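Local coordinates for protein endonuclease and methylase LlaGI (Lactococcus lactis, PDB 5FFJ) that probably recognises, methylates and, with its nuclease intact, cleaves DNA as a Type ISP restriction-modification enzyme that carries a helicase-like ATPase, at residues L67-S72 and I171-A176; M1145-T1150 and L1200-V1205; A1193-E1198 and Y1337-N1342. One frame throughout, in Å; residues are numbered along the deposited sequence.

Interaction 1 (L67-S72 and I171-A176); sequences LYLVPS and IISDEA
Tyr68 reaches over Ile172 and Asp174 of the neighbouring parallel strand. With CG anti to the backbone N (chi1 -163°), the torsion lays the ring over the face of the sheet that also carries Ile172, leaning toward the adjacent strand. CD2 then meets the CG2 methyl of Ile172, and Tyr68 CE2 approaches the same CG2 at 3.5 Å. Further out, CE1 and CZ pass the CB of Asp174, the nearer of them, Tyr68 CZ, at 4.0 Å. The hydroxyl ends 3.5 Å from Asp174 OD2 (Tyr68 OH to OD2), and both side chains have a weak hydrogen bond to Gln209 on the next strand. With an alanine in place of Tyr68, Ile172 CG2 would probably lose its cover and a gap would open beside Phe148 and Trp83, whose rings meet that of the tyrosine. The two strands are central in the seven-stranded parallel sheet of a P-loop NTPase domain, and Asp174 opens a DEAH sequence that fits the DEAD/DEAH box of helicase-like ATPases. Ile172 N donates to Leu67 O, Leu69 N to Ile172 O at 2.8 Å, and Asp174 N to Leu69 O at 3.2 Å. On the other face of the sheet Leu67 and Ile171 run side by side, Leu67 CD2 lying 3.9 Å from Ile171 CG2. Beyond the strands, Pro71 CG rests on Glu175, 3.7 Å from its CG.

Interaction 2 (M1145-T1150 and L1200-V1205); sequences MYRPFT and LSDMHV. With nucleotides of chain C; nucleotides of chain B.
Met1145 and Ser1201 pair as a short parallel bridge, in which Met1145 N donates to Leu1200 O and Asp1202 N to Met1145 O at 2.8 Å. A classic beta bulge follows, Tyr1146 N and Arg1147 N both donating to Thr1150 O. The apolar side is Val1205, whose CG1 lies 4.0 Å from Met1145 CB and whose carbonyl abuts the Pro1148 ring. Arg1147 and Asp1202 form a salt bridge, NH2 of the arginine 3.3 Å from Asp1202 OD2, which lies in the guanidinium plane and is met on its anti side but 31° out of the carboxylate plane. His1204 N reaches the same OD2 from the opposite face, forming an Asx turn. The guanidinium lies between two groups: Tyr1146, with Arg1147 CZ 3.5 Å above the ring plane toward its rim, and His1204 CB on the opposite face, the imidazole itself turned 82° away. Tyr1146 OH bonds to Asp1066. Toward DNA, Arg1147 NH1 binds OP2 of DG15 of chain C. His1204 NE2 donates a hydrogen bond to N7 of DG16 of chain C (3.1 Å), which lies in the imidazole plane, while N7 of DG15 of chain C lies over one ring face. Consistent with sequence recognition, a phosphate contact joins a bond to a major-groove purine N7, which alone does not tell guanine from adenine; Asp1202, gripped by two donors, probably fixes both the arginine and the turn presenting His1204.

Interaction 3 (A1193-E1198 and Y1337-N1342); sequences ATLISE and YEYVVN
The Tyr1339 ring meets Leu1195 through its hydroxyl end and turns neither face to 1193-1198: Leu1195 CD1 lies close to the ring plane, 4.0 Å from Tyr1339 OH. At the ring's edge, also near its plane, comes the CZ of Phe1149. The contact sets the outermost strand 1194-1197 of a four-stranded antiparallel sheet in the specificity domain against a small two-stranded hairpin, 1340-1341 with 1344-1345. No hydrogen bond joins the two segments, which bury a modest 186 Å² and meet through side chains and, at Ala1193, the backbone of Val1341 and Asn1342. With CG anti to the backbone N (chi1 -175°), Leu1195 extends toward the tyrosine, and the two side chains cross at about a right angle. Leu1195 also packs on His1284 of helix 1270-1285, and the hairpin is held on its own side by the bond from Trp1349 NE1 to Val1341 O. Ala1193, just ahead of the strand, makes the second point of contact. Its methyl is 4.4 Å from the side chain of Val1341 (Ala1193 CB to Val1341 CG2) and 4.0 Å from Val1341 CA. Ala1193 CB lies roughly ahead of the N-H of Asn1342, somewhat out of the peptide plane, 3.7 Å from Asn1342 N.

How the interactions relate
Interaction 1 comes first along the chain and stands apart, its centre about 71 Å from that of interaction 2 and about 77 Å from that of interaction 3, on the other side of the chain's centre. It belongs to the ATPase region, about 38 Å from the DNA at its nearest atom. Interactions 2 and 3 interleave within the specificity domain, with centres about 11 Å apart: strands 1194-1197 and 1200-1201 follow each other but join different sheets. Met1145 packs on Ser1197, and Pro1148 wedges against both Leu1195 and Val1341. The DNA-contacting turn is thereby backed by the hairpin and edge strand, while the helicase-like ATPase sheet of interaction 1 lies in a different region of the chain.

Interaction 1 (L67-S72 and I171-A176)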
loop_
_atom_site.group_PDB
_atom_site.type_symbol
_atom_site.label_atom_id
_atom_site.label_comp_id
_atom_site.label_asym_id
_atom_site.label_seq_id
_atom_site.Cartn_x
_atom_site.Cartn_y
_atom_site.Cartn_z
ATOM N N LEU A 67 -22.294 45.017 10.633
ATOM C CA LEU A 67 -21.566 45.137 11.889
ATOM C C LEU A 67 -20.072 45.014 11.623
ATOM O O LEU A 67 -19.599 43.970 11.170
ATOM C CB LEU A 67 -22.015 44.069 12.892
ATOM C CG LEU A 67 -21.330 44.123 14.264
ATOM C CD1 LEU A 67 -21.701 45.398 15.010
ATOM C CD2 LEU A 67 -21.663 42.894 15.101
ATOM N N TYR A 68 -19.336 46.085 11.904
ATOM C CA TYR A 68 -17.895 46.105 11.693
ATOM C C TYR A 68 -17.165 46.126 13.031
ATOM O O TYR A 68 -17.046 47.172 13.673
ATOM C CB TYR A 68 -17.492 47.312 10.843
ATOM C CG TYR A 68 -16.115 47.185 10.236
ATOM C CD1 TYR A 68 -14.986 47.592 10.933
ATOM C CD2 TYR A 68 -15.945 46.653 8.966
ATOM C CE1 TYR A 68 -13.726 47.474 10.380
ATOM C CE2 TYR A 68 -14.690 46.532 8.404
ATOM C CZ TYR A 68 -13.583 46.945 9.116
ATOM O OH TYR A 68 -12.330 46.825 8.561
ATOM N N LEU A 69 -16.682 44.960 13.446
ATOM C CA LEU A 69 -16.020 44.812 14.734
ATOM C C LEU A 69 -14.524 45.056 14.603
ATOM O O LEU A 69 -13.909 44.674 13.608
ATOM C CB LEU A 69 -16.286 43.425 15.313
ATOM C CG LEU A 69 -17.753 43.170 15.654
ATOM C CD1 LEU A 69 -17.979 41.701 15.886
ATOM C CD2 LEU A 69 -18.176 43.963 16.883
ATOM N N VAL A 70 -13.949 45.693 15.618
ATOM C CA VAL A 70 -12.566 46.143 15.555
ATOM C C VAL A 70 -11.918 46.170 16.949
ATOM O O VAL A 70 -12.561 46.542 17.925
ATOM C CB VAL A 70 -12.504 47.545 14.902
ATOM C CG1 VAL A 70 -13.205 48.579 15.763
ATOM C CG2 VAL A 70 -11.094 47.970 14.672
ATOM N N PRO A 71 -10.636 45.778 17.050
ATOM C CA PRO A 71 -10.014 45.774 18.381
ATOM C C PRO A 71 -9.754 47.166 18.964
ATOM O O PRO A 71 -10.407 47.549 19.935
ATOM C CB PRO A 71 -8.691 45.038 18.144
ATOM C CG PRO A 71 -8.407 45.207 16.695
ATOM C CD PRO A 71 -9.739 45.218 16.022
ATOM N N SER A 72 -8.818 47.906 18.375
ATOM C CA SER A 72 -8.352 49.172 18.940
ATOM C C SER A 72 -9.318 50.317 18.649
ATOM O O SER A 72 -10.179 50.206 17.776
ATOM C CB SER A 72 -6.970 49.520 18.386
ATOM O OG SER A 72 -7.078 50.390 17.272
ATOM N N ILE A 171 -21.846 40.719 8.974
ATOM C CA ILE A 171 -20.972 41.002 10.109
ATOM C C ILE A 171 -19.516 40.826 9.688
ATOM O O ILE A 171 -19.160 39.827 9.063
ATOM C CB ILE A 171 -21.290 40.094 11.318
ATOM C CG1 ILE A 171 -22.731 40.329 11.779
ATOM C CG2 ILE A 171 -20.309 40.360 12.463
ATOM C CD1 ILE A 171 -23.133 39.567 13.026
ATOM N N ILE A 172 -18.687 41.806 10.036
ATOM C CA ILE A 172 -17.290 41.831 9.617
ATOM C C ILE A 172 -16.353 41.966 10.815
ATOM O O ILE A 172 -16.415 42.945 11.559
ATOM C CB ILE A 172 -17.032 42.989 8.628
ATOM C CG1 ILE A 172 -17.848 42.777 7.349
ATOM C CG2 ILE A 172 -15.548 43.091 8.293
ATOM C CD1 ILE A 172 -17.808 43.944 6.382
ATOM N N SER A 173 -15.483 40.973 10.980
ATOM C CA SER A 173 -14.468 40.993 12.025
ATOM C C SER A 173 -13.103 41.301 11.410
ATOM O O SER A 173 -12.576 40.503 10.633
ATOM C CB SER A 173 -14.425 39.652 12.772
ATOM O OG SER A 173 -15.720 39.232 13.165
ATOM N N ASP A 174 -12.542 42.459 11.753
ATOM C CA ASP A 174 -11.210 42.844 11.285
ATOM C C ASP A 174 -10.190 42.454 12.354
ATOM O O ASP A 174 -10.537 42.346 13.531
ATOM C CB ASP A 174 -11.135 44.348 10.975
ATOM C CG ASP A 174 -9.801 44.758 10.367
ATOM O OD1 ASP A 174 -9.063 43.874 9.881
ATOM O OD2 ASP A 174 -9.495 45.969 10.369
ATOM N N GLU A 175 -8.944 42.237 11.937
ATOM C CA GLU A 175 -7.895 41.740 12.827
ATOM C C GLU A 175 -8.377 40.442 13.469
ATOM O O GLU A 175 -8.236 40.231 14.674
ATOM C CB GLU A 175 -7.528 42.789 13.886
ATOM C CG GLU A 175 -7.184 44.163 13.308
ATOM C CD GLU A 175 -6.026 44.122 12.324
ATOM O OE1 GLU A 175 -6.285 44.078 11.102
ATOM O OE2 GLU A 175 -4.859 44.143 12.772
ATOM N N ALA A 176 -8.917 39.563 12.628
ATOM C CA ALA A 176 -9.722 38.430 13.074
ATOM C C ALA A 176 -8.943 37.390 13.885
ATOM O O ALA A 176 -9.536 36.452 14.413
ATOM C CB ALA A 176 -10.380 37.758 11.864
#

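Interaction 2 (M1145-T1150 and L1200-V1205)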
loop_
_atom_site.group_PDB
_atom_site.type_symbol
_atom_site.label_atom_id
_atom_site.label_comp_id
_atom_site.label_asym_id
_atom_site.label_seq_id
_atom_site.Cartn_x
_atom_site.Cartn_y
_atom_site.Cartn_z
ATOM N N MET A 1145 -10.413 -29.145 11.704
ATOM C CA MET A 1145 -9.150 -28.631 12.221
ATOM C C MET A 1145 -8.692 -27.438 11.399
ATOM O O MET A 1145 -8.248 -27.594 10.261
ATOM C CB MET A 1145 -8.068 -29.711 12.200
ATOM C CG MET A 1145 -7.991 -30.551 13.462
ATOM S SD MET A 1145 -7.556 -29.574 14.913
ATOM C CE MET A 1145 -7.429 -30.847 16.162
ATOM N N TYR A 1146 -8.802 -26.249 11.978
ATOM C CA TYR A 1146 -8.373 -25.031 11.309
ATOM C C TYR A 1146 -6.873 -24.826 11.502
ATOM O O TYR A 1146 -6.159 -24.462 10.568
ATOM C CB TYR A 1146 -9.161 -23.836 11.843
ATOM C CG TYR A 1146 -8.900 -22.545 11.108
ATOM C CD1 TYR A 1146 -9.297 -22.384 9.789
ATOM C CD2 TYR A 1146 -8.271 -21.481 11.740
ATOM C CE1 TYR A 1146 -9.067 -21.202 9.114
ATOM C CE2 TYR A 1146 -8.036 -20.298 11.075
ATOM C CZ TYR A 1146 -8.436 -20.163 9.763
ATOM O OH TYR A 1146 -8.204 -18.985 9.097
ATOM N N ARG A 1147 -6.409 -25.072 12.724
ATOM C CA ARG A 1147 -5.001 -24.947 13.072
ATOM C C ARG A 1147 -4.649 -26.069 14.045
ATOM O O ARG A 1147 -5.546 -26.709 14.590
ATOM C CB ARG A 1147 -4.722 -23.569 13.678
ATOM C CG ARG A 1147 -4.931 -22.414 12.721
ATOM C CD ARG A 1147 -3.993 -22.467 11.526
ATOM N NE ARG A 1147 -4.710 -22.207 10.278
ATOM C CZ ARG A 1147 -4.805 -21.017 9.691
ATOM N NH1 ARG A 1147 -4.222 -19.947 10.221
ATOM N NH2 ARG A 1147 -5.484 -20.896 8.562
ATOM N N PRO A 1148 -3.349 -26.328 14.261
ATOM C CA PRO A 1148 -3.059 -27.495 15.102
ATOM C C PRO A 1148 -3.620 -27.344 16.519
ATOM O O PRO A 1148 -3.411 -26.313 17.158
ATOM C CB PRO A 1148 -1.525 -27.567 15.107
ATOM C CG PRO A 1148 -1.051 -26.249 14.653
ATOM C CD PRO A 1148 -2.130 -25.609 13.847
ATOM N N PHE A 1149 -4.368 -28.356 16.964
ATOM C CA PHE A 1149 -5.035 -28.368 18.271
ATOM C C PHE A 1149 -6.137 -27.308 18.365
ATOM O O PHE A 1149 -6.717 -27.095 19.433
ATOM C CB PHE A 1149 -4.019 -28.176 19.400
ATOM C CG PHE A 1149 -2.842 -29.104 19.311
ATOM C CD1 PHE A 1149 -2.988 -30.450 19.588
ATOM C CD2 PHE A 1149 -1.593 -28.630 18.949
ATOM C CE1 PHE A 1149 -1.912 -31.309 19.504
ATOM C CE2 PHE A 1149 -0.512 -29.484 18.865
ATOM C CZ PHE A 1149 -0.673 -30.826 19.142
ATOM N N THR A 1150 -6.428 -26.662 17.237
ATOM C CA THR A 1150 -7.517 -25.692 17.141
ATOM C C THR A 1150 -8.545 -26.158 16.120
ATOM O O THR A 1150 -8.280 -26.151 14.916
ATOM C CB THR A 1150 -7.011 -24.296 16.729
ATOM O OG1 THR A 1150 -5.882 -23.932 17.533
ATOM C CG2 THR A 1150 -8.122 -23.249 16.876
ATOM N N LEU A 1200 -12.056 -32.934 9.429
ATOM C CA LEU A 1200 -11.630 -32.245 8.220
ATOM C C LEU A 1200 -10.555 -31.220 8.579
ATOM O O LEU A 1200 -10.641 -30.576 9.624
ATOM C CB LEU A 1200 -12.832 -31.576 7.552
ATOM C CG LEU A 1200 -12.651 -30.954 6.170
ATOM C CD1 LEU A 1200 -13.973 -31.007 5.434
ATOM C CD2 LEU A 1200 -12.163 -29.519 6.265
ATOM N N SER A 1201 -9.548 -31.073 7.722
ATOM C CA SER A 1201 -8.395 -30.230 8.037
ATOM C C SER A 1201 -8.191 -29.107 7.027
ATOM O O SER A 1201 -8.267 -29.317 5.815
ATOM C CB SER A 1201 -7.127 -31.083 8.119
ATOM O OG SER A 1201 -7.195 -31.982 9.212
ATOM N N ASP A 1202 -7.933 -27.908 7.543
ATOM C CA ASP A 1202 -7.617 -26.765 6.700
ATOM C C ASP A 1202 -6.275 -27.001 6.036
ATOM O O ASP A 1202 -5.547 -27.925 6.400
ATOM C CB ASP A 1202 -7.580 -25.469 7.513
ATOM C CG ASP A 1202 -7.645 -24.224 6.639
ATOM O OD1 ASP A 1202 -8.580 -24.117 5.819
ATOM O OD2 ASP A 1202 -6.756 -23.354 6.768
ATOM N N MET A 1203 -5.942 -26.160 5.067
ATOM C CA MET A 1203 -4.651 -26.253 4.409
ATOM C C MET A 1203 -3.550 -25.776 5.344
ATOM O O MET A 1203 -2.396 -26.175 5.210
ATOM C CB MET A 1203 -4.650 -25.431 3.121
ATOM C CG MET A 1203 -3.392 -25.559 2.277
ATOM S SD MET A 1203 -3.213 -24.159 1.171
ATOM C CE MET A 1203 -3.443 -24.947 -0.405
ATOM N N HIS A 1204 -3.909 -24.925 6.296
ATOM C CA HIS A 1204 -2.908 -24.286 7.131
ATOM C C HIS A 1204 -2.826 -24.915 8.517
ATOM O O HIS A 1204 -2.360 -24.285 9.467
ATOM C CB HIS A 1204 -3.205 -22.792 7.222
ATOM C CG HIS A 1204 -3.133 -22.096 5.898
ATOM N ND1 HIS A 1204 -1.995 -22.099 5.119
ATOM C CD2 HIS A 1204 -4.061 -21.395 5.204
ATOM C CE1 HIS A 1204 -2.223 -21.420 4.007
ATOM N NE2 HIS A 1204 -3.469 -20.983 4.035
ATOM N N VAL A 1205 -3.254 -26.170 8.624
ATOM C CA VAL A 1205 -3.065 -26.924 9.857
ATOM C C VAL A 1205 -1.569 -27.096 10.100
ATOM O O VAL A 1205 -1.111 -27.121 11.241
ATOM C CB VAL A 1205 -3.750 -28.308 9.811
ATOM C CG1 VAL A 1205 -5.261 -28.151 9.803
ATOM C CG2 VAL A 1205 -3.275 -29.113 8.600
ATOM P P DG C 15 -5.028 -16.309 9.746
ATOM O OP1 DG C 15 -6.162 -15.683 10.465
ATOM O OP2 DG C 15 -4.360 -17.486 10.345
ATOM O "O5'" DG C 15 -5.463 -16.708 8.258
ATOM C "C5'" DG C 15 -6.763 -16.371 7.768
ATOM C "C4'" DG C 15 -6.672 -15.707 6.409
ATOM O "O4'" DG C 15 -5.280 -15.698 5.973
ATOM C "C3'" DG C 15 -7.457 -16.407 5.299
ATOM O "O3'" DG C 15 -8.050 -15.444 4.405
ATOM C "C2'" DG C 15 -6.388 -17.261 4.627
ATOM C "C1'" DG C 15 -5.158 -16.375 4.737
ATOM N N9 DG C 15 -3.879 -17.096 4.708
ATOM C C8 DG C 15 -3.429 -18.038 5.604
ATOM N N7 DG C 15 -2.238 -18.498 5.323
ATOM C C5 DG C 15 -1.872 -17.816 4.169
ATOM C C6 DG C 15 -0.686 -17.896 3.394
ATOM O O6 DG C 15 0.309 -18.610 3.582
ATOM N N1 DG C 15 -0.726 -17.032 2.304
ATOM C C2 DG C 15 -1.776 -16.197 2.000
ATOM N N2 DG C 15 -1.635 -15.434 0.909
ATOM N N3 DG C 15 -2.889 -16.114 2.714
ATOM C C4 DG C 15 -2.870 -16.949 3.780
ATOM P P DG C 16 -9.212 -15.876 3.378
ATOM O OP1 DG C 16 -10.421 -15.088 3.696
ATOM O OP2 DG C 16 -9.286 -17.356 3.368
ATOM O "O5'" DG C 16 -8.655 -15.396 1.956
ATOM C "C5'" DG C 16 -7.281 -15.591 1.665
ATOM C "C4'" DG C 16 -6.940 -15.254 0.226
ATOM O "O4'" DG C 16 -5.590 -15.712 -0.035
ATOM C "C3'" DG C 16 -7.751 -15.974 -0.834
ATOM O "O3'" DG C 16 -7.515 -15.406 -2.114
ATOM C "C2'" DG C 16 -7.138 -17.348 -0.740
ATOM C "C1'" DG C 16 -5.660 -16.965 -0.713
ATOM N N9 DG C 16 -4.789 -17.915 -0.038
ATOM C C8 DG C 16 -5.088 -18.726 1.031
ATOM N N7 DG C 16 -4.083 -19.470 1.411
ATOM C C5 DG C 16 -3.058 -19.124 0.538
ATOM C C6 DG C 16 -1.727 -19.594 0.454
ATOM O O6 DG C 16 -1.165 -20.443 1.160
ATOM N N1 DG C 16 -1.027 -18.973 -0.580
ATOM C C2 DG C 16 -1.552 -18.021 -1.423
ATOM N N2 DG C 16 -0.733 -17.532 -2.363
ATOM N N3 DG C 16 -2.792 -17.576 -1.353
ATOM C C4 DG C 16 -3.483 -18.169 -0.355
ATOM P P DT B 8 3.599 -27.608 -5.870
ATOM O OP1 DT B 8 4.682 -28.104 -6.750
ATOM O OP2 DT B 8 3.292 -28.341 -4.621
ATOM O "O5'" DT B 8 3.902 -26.086 -5.477
ATOM C "C5'" DT B 8 3.851 -25.061 -6.477
ATOM C "C4'" DT B 8 3.951 -23.677 -5.853
ATOM O "O4'" DT B 8 2.606 -23.127 -5.663
ATOM C "C3'" DT B 8 4.589 -23.636 -4.469
ATOM O "O3'" DT B 8 5.260 -22.394 -4.254
ATOM C "C2'" DT B 8 3.374 -23.793 -3.573
ATOM C "C1'" DT B 8 2.395 -22.873 -4.282
ATOM N N1 DT B 8 0.932 -23.086 -3.946
ATOM C C2 DT B 8 0.047 -22.045 -4.132
ATOM O O2 DT B 8 0.377 -20.953 -4.557
ATOM N N3 DT B 8 -1.250 -22.329 -3.810
ATOM C C4 DT B 8 -1.747 -23.514 -3.324
ATOM O O4 DT B 8 -2.933 -23.656 -3.067
ATOM C C5 DT B 8 -0.771 -24.567 -3.140
ATOM C C7 DT B 8 -1.187 -25.913 -2.609
ATOM C C6 DT B 8 0.506 -24.305 -3.456
#

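Interaction 3 (A1193-E1198 and Y1337-N1342)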
loop_
_atom_site.group_PDB
_atom_site.type_symbol
_atom_site.label_atom_id
_atom_site.label_comp_id
_atom_site.label_asym_id
_atom_site.label_seq_id
_atom_site.Cartn_x
_atom_site.Cartn_y
_atom_site.Cartn_z
ATOM N N ALA A 1193 6.737 -31.305 9.982
ATOM C CA ALA A 1193 5.937 -31.756 11.115
ATOM C C ALA A 1193 4.729 -32.545 10.628
ATOM O O ALA A 1193 4.356 -32.466 9.455
ATOM C CB ALA A 1193 5.489 -30.571 11.956
ATOM N N THR A 1194 4.124 -33.306 11.532
ATOM C CA THR A 1194 2.915 -34.058 11.221
ATOM C C THR A 1194 1.998 -34.101 12.437
ATOM O O THR A 1194 2.459 -34.235 13.571
ATOM C CB THR A 1194 3.239 -35.498 10.764
ATOM O OG1 THR A 1194 2.024 -36.198 10.473
ATOM C CG2 THR A 1194 4.006 -36.250 11.839
ATOM N N LEU A 1195 0.699 -33.974 12.190
ATOM C CA LEU A 1195 -0.299 -34.017 13.251
ATOM C C LEU A 1195 -1.550 -34.730 12.759
ATOM O O LEU A 1195 -2.141 -34.342 11.753
ATOM C CB LEU A 1195 -0.644 -32.603 13.724
ATOM C CG LEU A 1195 -1.600 -32.488 14.913
ATOM C CD1 LEU A 1195 -1.102 -33.304 16.095
ATOM C CD2 LEU A 1195 -1.771 -31.028 15.308
ATOM N N ILE A 1196 -1.951 -35.778 13.470
ATOM C CA ILE A 1196 -3.115 -36.556 13.076
ATOM C C ILE A 1196 -4.391 -35.844 13.508
ATOM O O ILE A 1196 -4.431 -35.206 14.562
ATOM C CB ILE A 1196 -3.067 -37.978 13.677
ATOM C CG1 ILE A 1196 -4.141 -38.863 13.044
ATOM C CG2 ILE A 1196 -3.221 -37.929 15.190
ATOM C CD1 ILE A 1196 -3.920 -40.338 13.286
ATOM N N SER A 1197 -5.427 -35.946 12.681
ATOM C CA SER A 1197 -6.696 -35.283 12.949
ATOM C C SER A 1197 -7.872 -36.233 12.780
ATOM O O SER A 1197 -7.861 -37.117 11.923
ATOM C CB SER A 1197 -6.873 -34.075 12.030
ATOM O OG SER A 1197 -8.158 -33.501 12.191
ATOM N N GLU A 1198 -8.885 -36.034 13.614
ATOM C CA GLU A 1198 -10.106 -36.825 13.575
ATOM C C GLU A 1198 -11.163 -36.132 12.717
ATOM O O GLU A 1198 -12.242 -36.677 12.480
ATOM C CB GLU A 1198 -10.629 -37.037 14.995
ATOM C CG GLU A 1198 -11.562 -38.212 15.158
ATOM C CD GLU A 1198 -12.013 -38.390 16.595
ATOM O OE1 GLU A 1198 -11.620 -37.563 17.447
ATOM O OE2 GLU A 1198 -12.758 -39.353 16.871
ATOM N N TYR A 1337 7.991 -26.415 25.229
ATOM C CA TYR A 1337 7.953 -25.552 24.057
ATOM C C TYR A 1337 8.843 -26.084 22.936
ATOM O O TYR A 1337 8.928 -25.486 21.862
ATOM C CB TYR A 1337 8.376 -24.134 24.439
ATOM C CG TYR A 1337 7.438 -23.468 25.420
ATOM C CD1 TYR A 1337 7.462 -23.795 26.769
ATOM C CD2 TYR A 1337 6.529 -22.509 24.996
ATOM C CE1 TYR A 1337 6.602 -23.190 27.667
ATOM C CE2 TYR A 1337 5.670 -21.896 25.885
ATOM C CZ TYR A 1337 5.711 -22.237 27.218
ATOM O OH TYR A 1337 4.856 -21.626 28.107
ATOM N N GLU A 1338 9.505 -27.209 23.188
ATOM C CA GLU A 1338 10.333 -27.849 22.172
ATOM C C GLU A 1338 9.466 -28.606 21.170
ATOM O O GLU A 1338 9.849 -28.769 20.013
ATOM C CB GLU A 1338 11.349 -28.797 22.812
ATOM C CG GLU A 1338 12.401 -28.095 23.658
ATOM C CD GLU A 1338 13.399 -29.056 24.276
ATOM O OE1 GLU A 1338 13.339 -30.264 23.962
ATOM O OE2 GLU A 1338 14.247 -28.603 25.074
ATOM N N TYR A 1339 8.301 -29.069 21.615
ATOM C CA TYR A 1339 7.365 -29.731 20.711
ATOM C C TYR A 1339 6.748 -28.707 19.774
ATOM O O TYR A 1339 5.968 -27.855 20.199
ATOM C CB TYR A 1339 6.265 -30.467 21.474
ATOM C CG TYR A 1339 5.227 -31.077 20.555
ATOM C CD1 TYR A 1339 5.605 -31.935 19.529
ATOM C CD2 TYR A 1339 3.876 -30.791 20.705
ATOM C CE1 TYR A 1339 4.669 -32.490 18.680
ATOM C CE2 TYR A 1339 2.929 -31.347 19.858
ATOM C CZ TYR A 1339 3.334 -32.196 18.848
ATOM O OH TYR A 1339 2.406 -32.757 17.999
ATOM N N VAL A 1340 7.100 -28.811 18.497
ATOM C CA VAL A 1340 6.750 -27.803 17.507
ATOM C C VAL A 1340 5.995 -28.400 16.325
ATOM O O VAL A 1340 6.379 -29.438 15.782
ATOM C CB VAL A 1340 8.023 -27.088 17.001
ATOM C CG1 VAL A 1340 7.788 -26.410 15.656
ATOM C CG2 VAL A 1340 8.501 -26.078 18.035
ATOM N N VAL A 1341 4.916 -27.724 15.938
ATOM C CA VAL A 1341 4.185 -28.040 14.718
ATOM C C VAL A 1341 4.255 -26.796 13.833
ATOM O O VAL A 1341 3.939 -25.690 14.275
ATOM C CB VAL A 1341 2.719 -28.460 14.999
ATOM C CG1 VAL A 1341 2.042 -27.493 15.961
ATOM C CG2 VAL A 1341 1.930 -28.574 13.699
ATOM N N ASN A 1342 4.672 -26.999 12.587
ATOM C CA ASN A 1342 5.157 -25.922 11.734
ATOM C C ASN A 1342 6.446 -25.399 12.378
ATOM O O ASN A 1342 7.356 -26.189 12.639
ATOM C CB ASN A 1342 4.092 -24.831 11.548
ATOM C CG ASN A 1342 4.282 -24.038 10.264
ATOM O OD1 ASN A 1342 5.024 -24.448 9.370
ATOM N ND2 ASN A 1342 3.599 -22.901 10.159
#